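Local coordinates for single-strand binding protein (Thermus aquaticus, PDB 2FXQ) that binds single-stranded DNA and probably recruits partner proteins to it during DNA replication, recombination and repair, at residues R139-P147 / W179-R190. Numbering follows the deposited sequence.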
loop_
_atom_site.group_PDB
_atom_site.type_symbol
_atom_site.label_atom_id
_atom_site.label_comp_id
_atom_site.label_asym_id
_atom_site.label_seq_id
_atom_site.Cartn_x
_atom_site.Cartn_y
_atom_site.Cartn_z
ATOM N N ARG A 139 18.321 18.616 -0.500
ATOM C CA ARG A 139 19.618 18.929 0.089
ATOM C C ARG A 139 20.325 17.642 0.338
ATOM O O ARG A 139 19.698 16.594 0.314
ATOM C CB ARG A 139 19.467 19.693 1.409
ATOM C CG ARG A 139 18.648 18.951 2.410
ATOM C CD ARG A 139 18.185 19.839 3.545
ATOM N NE ARG A 139 17.488 18.948 4.457
ATOM C CZ ARG A 139 16.182 18.927 4.652
ATOM N NH1 ARG A 139 15.378 19.813 4.057
ATOM N NH2 ARG A 139 15.684 18.045 5.488
ATOM N N ASP A 140 21.617 17.701 0.567
ATOM C CA ASP A 140 22.346 16.490 0.973
ATOM C C ASP A 140 21.770 15.892 2.269
ATOM O O ASP A 140 21.342 16.610 3.160
ATOM C CB ASP A 140 23.826 16.786 1.186
ATOM C CG ASP A 140 24.538 17.025 -0.113
ATOM O OD1 ASP A 140 25.745 17.347 -0.089
ATOM O OD2 ASP A 140 23.947 16.904 -1.215
ATOM N N PRO A 141 21.750 14.583 2.373
ATOM C CA PRO A 141 21.278 13.947 3.625
ATOM C C PRO A 141 22.329 14.248 4.685
ATOM O O PRO A 141 23.503 14.320 4.387
ATOM C CB PRO A 141 21.285 12.468 3.280
ATOM C CG PRO A 141 22.353 12.358 2.264
ATOM C CD PRO A 141 22.191 13.606 1.369
ATOM N N ASP A 142 21.929 14.452 5.923
ATOM C CA ASP A 142 22.974 14.573 6.919
ATOM C C ASP A 142 22.898 13.414 7.936
ATOM O O ASP A 142 22.050 13.410 8.776
ATOM C CB ASP A 142 22.954 15.968 7.550
ATOM C CG ASP A 142 24.163 16.221 8.405
ATOM O OD1 ASP A 142 23.965 16.599 9.578
ATOM O OD2 ASP A 142 25.339 16.044 7.994
ATOM N N LEU A 143 23.750 12.404 7.795
ATOM C CA LEU A 143 23.683 11.246 8.688
ATOM C C LEU A 143 24.040 11.679 10.110
ATOM O O LEU A 143 25.032 12.424 10.290
ATOM C CB LEU A 143 24.674 10.187 8.241
ATOM C CG LEU A 143 24.715 8.827 8.964
ATOM C CD1 LEU A 143 23.322 8.149 8.912
ATOM C CD2 LEU A 143 25.765 7.969 8.228
ATOM N N ARG A 144 23.252 11.245 11.098
ATOM C CA ARG A 144 23.687 11.352 12.500
ATOM C C ARG A 144 23.558 10.008 13.195
ATOM O O ARG A 144 23.003 9.018 12.646
ATOM C CB ARG A 144 22.851 12.357 13.290
ATOM C CG ARG A 144 22.295 13.562 12.554
ATOM C CD ARG A 144 21.693 14.591 13.525
ATOM N NE ARG A 144 21.286 13.929 14.772
ATOM C CZ ARG A 144 20.097 13.351 14.973
ATOM N NH1 ARG A 144 19.153 13.380 14.032
ATOM N NH2 ARG A 144 19.846 12.746 16.129
ATOM N N TYR A 145 24.064 9.973 14.411
ATOM C CA TYR A 145 23.895 8.820 15.280
ATOM C C TYR A 145 23.210 9.245 16.574
ATOM O O TYR A 145 23.594 10.242 17.127
ATOM C CB TYR A 145 25.261 8.193 15.520
ATOM C CG TYR A 145 25.770 7.502 14.276
ATOM C CD1 TYR A 145 26.557 8.191 13.330
ATOM C CD2 TYR A 145 25.414 6.195 14.014
ATOM C CE1 TYR A 145 26.999 7.556 12.170
ATOM C CE2 TYR A 145 25.882 5.540 12.888
ATOM C CZ TYR A 145 26.678 6.239 11.967
ATOM O OH TYR A 145 27.124 5.559 10.838
ATOM N N THR A 146 22.180 8.519 17.031
ATOM C CA THR A 146 21.554 8.834 18.341
ATOM C C THR A 146 22.579 8.586 19.443
ATOM O O THR A 146 23.597 7.940 19.196
ATOM C CB THR A 146 20.336 7.944 18.627
ATOM O OG1 THR A 146 20.779 6.608 18.886
ATOM C CG2 THR A 146 19.379 7.848 17.399
ATOM N N PRO A 147 22.325 9.044 20.665
ATOM C CA PRO A 147 23.260 8.758 21.781
ATOM C C PRO A 147 23.637 7.265 21.887
ATOM O O PRO A 147 24.806 6.914 22.102
ATOM C CB PRO A 147 22.493 9.237 23.001
ATOM C CG PRO A 147 21.691 10.395 22.451
ATOM C CD PRO A 147 21.193 9.893 21.092
ATOM N N TRP A 179 16.181 5.099 9.379
ATOM C CA TRP A 179 16.953 4.593 10.522
ATOM C C TRP A 179 17.886 3.459 10.150
ATOM O O TRP A 179 17.650 2.741 9.163
ATOM C CB TRP A 179 16.010 4.033 11.598
ATOM C CG TRP A 179 15.180 5.073 12.178
ATOM C CD1 TRP A 179 13.975 5.544 11.689
ATOM C CD2 TRP A 179 15.451 5.820 13.369
ATOM N NE1 TRP A 179 13.498 6.545 12.512
ATOM C CE2 TRP A 179 14.388 6.746 13.537
ATOM C CE3 TRP A 179 16.481 5.810 14.314
ATOM C CZ2 TRP A 179 14.323 7.632 14.618
ATOM C CZ3 TRP A 179 16.421 6.698 15.386
ATOM C CH2 TRP A 179 15.347 7.597 15.524
ATOM N N ARG A 180 18.918 3.247 10.978
ATOM C CA ARG A 180 19.773 2.035 10.875
ATOM C C ARG A 180 20.370 1.847 9.490
ATOM O O ARG A 180 20.880 2.787 8.917
ATOM C CB ARG A 180 18.959 0.794 11.289
ATOM C CG ARG A 180 18.499 0.894 12.748
ATOM C CD ARG A 180 17.761 -0.351 13.267
ATOM N NE ARG A 180 17.562 -0.238 14.717
ATOM C CZ ARG A 180 16.397 -0.119 15.327
ATOM N NH1 ARG A 180 15.269 -0.089 14.628
ATOM N NH2 ARG A 180 16.357 -0.032 16.651
ATOM N N GLU A 181 20.265 0.638 8.909
ATOM C CA GLU A 181 20.863 0.388 7.586
ATOM C C GLU A 181 20.327 1.296 6.468
ATOM O O GLU A 181 21.052 1.650 5.562
ATOM C CB GLU A 181 20.594 -1.086 7.194
ATOM C CG GLU A 181 21.230 -1.590 5.913
ATOM C CD GLU A 181 21.092 -3.114 5.783
ATOM O OE1 GLU A 181 20.735 -3.601 4.676
ATOM O OE2 GLU A 181 21.335 -3.831 6.800
ATOM N N LEU A 182 19.041 1.637 6.494
ATOM C CA LEU A 182 18.510 2.494 5.458
ATOM C C LEU A 182 19.049 3.907 5.587
ATOM O O LEU A 182 19.253 4.572 4.580
ATOM C CB LEU A 182 16.957 2.549 5.595
ATOM C CG LEU A 182 16.106 1.473 4.921
ATOM C CD1 LEU A 182 14.647 1.990 5.153
ATOM C CD2 LEU A 182 16.463 1.440 3.415
ATOM N N ALA A 183 19.289 4.359 6.835
ATOM C CA ALA A 183 19.945 5.697 7.044
ATOM C C ALA A 183 21.387 5.661 6.469
ATOM O O ALA A 183 21.825 6.594 5.767
ATOM C CB ALA A 183 19.981 6.077 8.516
ATOM N N GLU A 184 22.098 4.571 6.732
ATOM C CA GLU A 184 23.488 4.473 6.233
ATOM C C GLU A 184 23.519 4.444 4.730
ATOM O O GLU A 184 24.349 5.090 4.113
ATOM C CB GLU A 184 24.155 3.214 6.742
ATOM C CG GLU A 184 25.331 3.540 7.638
ATOM C CD GLU A 184 25.138 2.871 8.947
ATOM O OE1 GLU A 184 25.771 3.289 9.928
ATOM O OE2 GLU A 184 24.311 1.936 8.955
ATOM N N TRP A 185 22.620 3.685 4.140
ATOM C CA TRP A 185 22.496 3.680 2.675
ATOM C C TRP A 185 22.086 5.055 2.131
ATOM O O TRP A 185 22.655 5.527 1.149
ATOM C CB TRP A 185 21.446 2.628 2.272
ATOM C CG TRP A 185 21.202 2.580 0.820
ATOM C CD1 TRP A 185 21.880 1.810 -0.125
ATOM C CD2 TRP A 185 20.207 3.329 0.096
ATOM N NE1 TRP A 185 21.343 2.052 -1.371
ATOM C CE2 TRP A 185 20.325 2.970 -1.268
ATOM C CE3 TRP A 185 19.221 4.254 0.469
ATOM C CZ2 TRP A 185 19.510 3.528 -2.258
ATOM C CZ3 TRP A 185 18.461 4.827 -0.478
ATOM C CH2 TRP A 185 18.574 4.437 -1.858
ATOM N N ALA A 186 21.090 5.701 2.757
ATOM C CA ALA A 186 20.590 7.011 2.282
ATOM C C ALA A 186 21.669 8.088 2.344
ATOM O O ALA A 186 21.654 9.075 1.582
ATOM C CB ALA A 186 19.341 7.426 3.091
ATOM N N SER A 187 22.636 7.877 3.233
ATOM C CA SER A 187 23.745 8.845 3.341
ATOM C C SER A 187 24.577 8.975 2.035
ATOM O O SER A 187 25.301 9.957 1.883
ATOM C CB SER A 187 24.655 8.515 4.534
ATOM O OG SER A 187 25.559 7.462 4.217
ATOM N N GLU A 188 24.457 8.005 1.108
ATOM C CA GLU A 188 25.221 8.067 -0.163
ATOM C C GLU A 188 24.534 8.970 -1.187
ATOM O O GLU A 188 25.103 9.255 -2.220
ATOM C CB GLU A 188 25.358 6.678 -0.836
ATOM C CG GLU A 188 25.796 5.510 0.034
ATOM C CD GLU A 188 25.151 4.168 -0.395
ATOM O OE1 GLU A 188 24.135 4.168 -1.162
ATOM O OE2 GLU A 188 25.663 3.099 0.039
ATOM N N LEU A 189 23.281 9.347 -0.924
ATOM C CA LEU A 189 22.518 10.181 -1.856
ATOM C C LEU A 189 22.986 11.647 -1.732
ATOM O O LEU A 189 23.665 11.970 -0.768
ATOM C CB LEU A 189 21.040 10.075 -1.471
ATOM C CG LEU A 189 20.314 8.680 -1.473
ATOM C CD1 LEU A 189 19.026 8.702 -0.578
ATOM C CD2 LEU A 189 19.934 8.386 -2.871
ATOM N N ARG A 190 22.593 12.516 -2.669
ATOM C CA ARG A 190 23.020 13.922 -2.671
ATOM C C ARG A 190 21.844 14.747 -3.148
ATOM O O ARG A 190 20.946 14.210 -3.764
ATOM C CB ARG A 190 24.195 14.072 -3.654
ATOM C CG ARG A 190 25.518 13.344 -3.225
ATOM C CD ARG A 190 26.181 13.952 -1.961
ATOM N NE ARG A 190 27.449 13.326 -1.581
ATOM C CZ ARG A 190 27.565 12.273 -0.760
ATOM N NH1 ARG A 190 26.485 11.733 -0.205
ATOM N NH2 ARG A 190 28.763 11.753 -0.484
#
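Pro141 presses its ring against the type I turn from Ala186 to Leu189, and the packing is tightest here. Its CD lies 3.1 Å from Leu189 O and its CG 3.4 Å from Ala186 O, so the ring carbons meet two carbonyl oxygens of the turn. One step further along, Leu143 straddles the helix surface with its two methyls: CD1 reaches Ala183 CB at 4.0 Å, while CD2 rests on Ser187 CB. With CG of Leu143 anti to the backbone N (chi1 -175°), the branch is directed at this small-residue surface. Ser187 turns its hydroxyl back on its own helix, OG donating to Glu184 O at 2.7 Å, and offers its CB to the leucine.

Toward solvent the contact is looser and more polar. Tyr145 OH donates to Glu184 OE1 (2.8 Å) on the anti lone pair of that oxygen, the ring and carboxylate planes 46° apart. A leucine in place of Glu184 would probably leave the tyrosine hydroxyl without this acceptor and its ring freer to swing. At the other end Asp140 OD2 approaches Arg190 CA at 3.4 Å but bonds to Lys191 N; the Arg190 guanidinium folds back instead, NH1 donating to both Ser187 O and Leu189 O.

A lighter touch, Thr146 CG2 at the edge of the Trp179 ring, lies at the end of strand 171-179. In this second SSB domain, of the OB fold, segment 139-147 runs along helix 180-186 while also meeting strand 151-160: Pro141 also touches Val153 and Leu155, Arg144 pairs through its backbone with Val152, and Ala186 packs on Leu224 of strand 213-225.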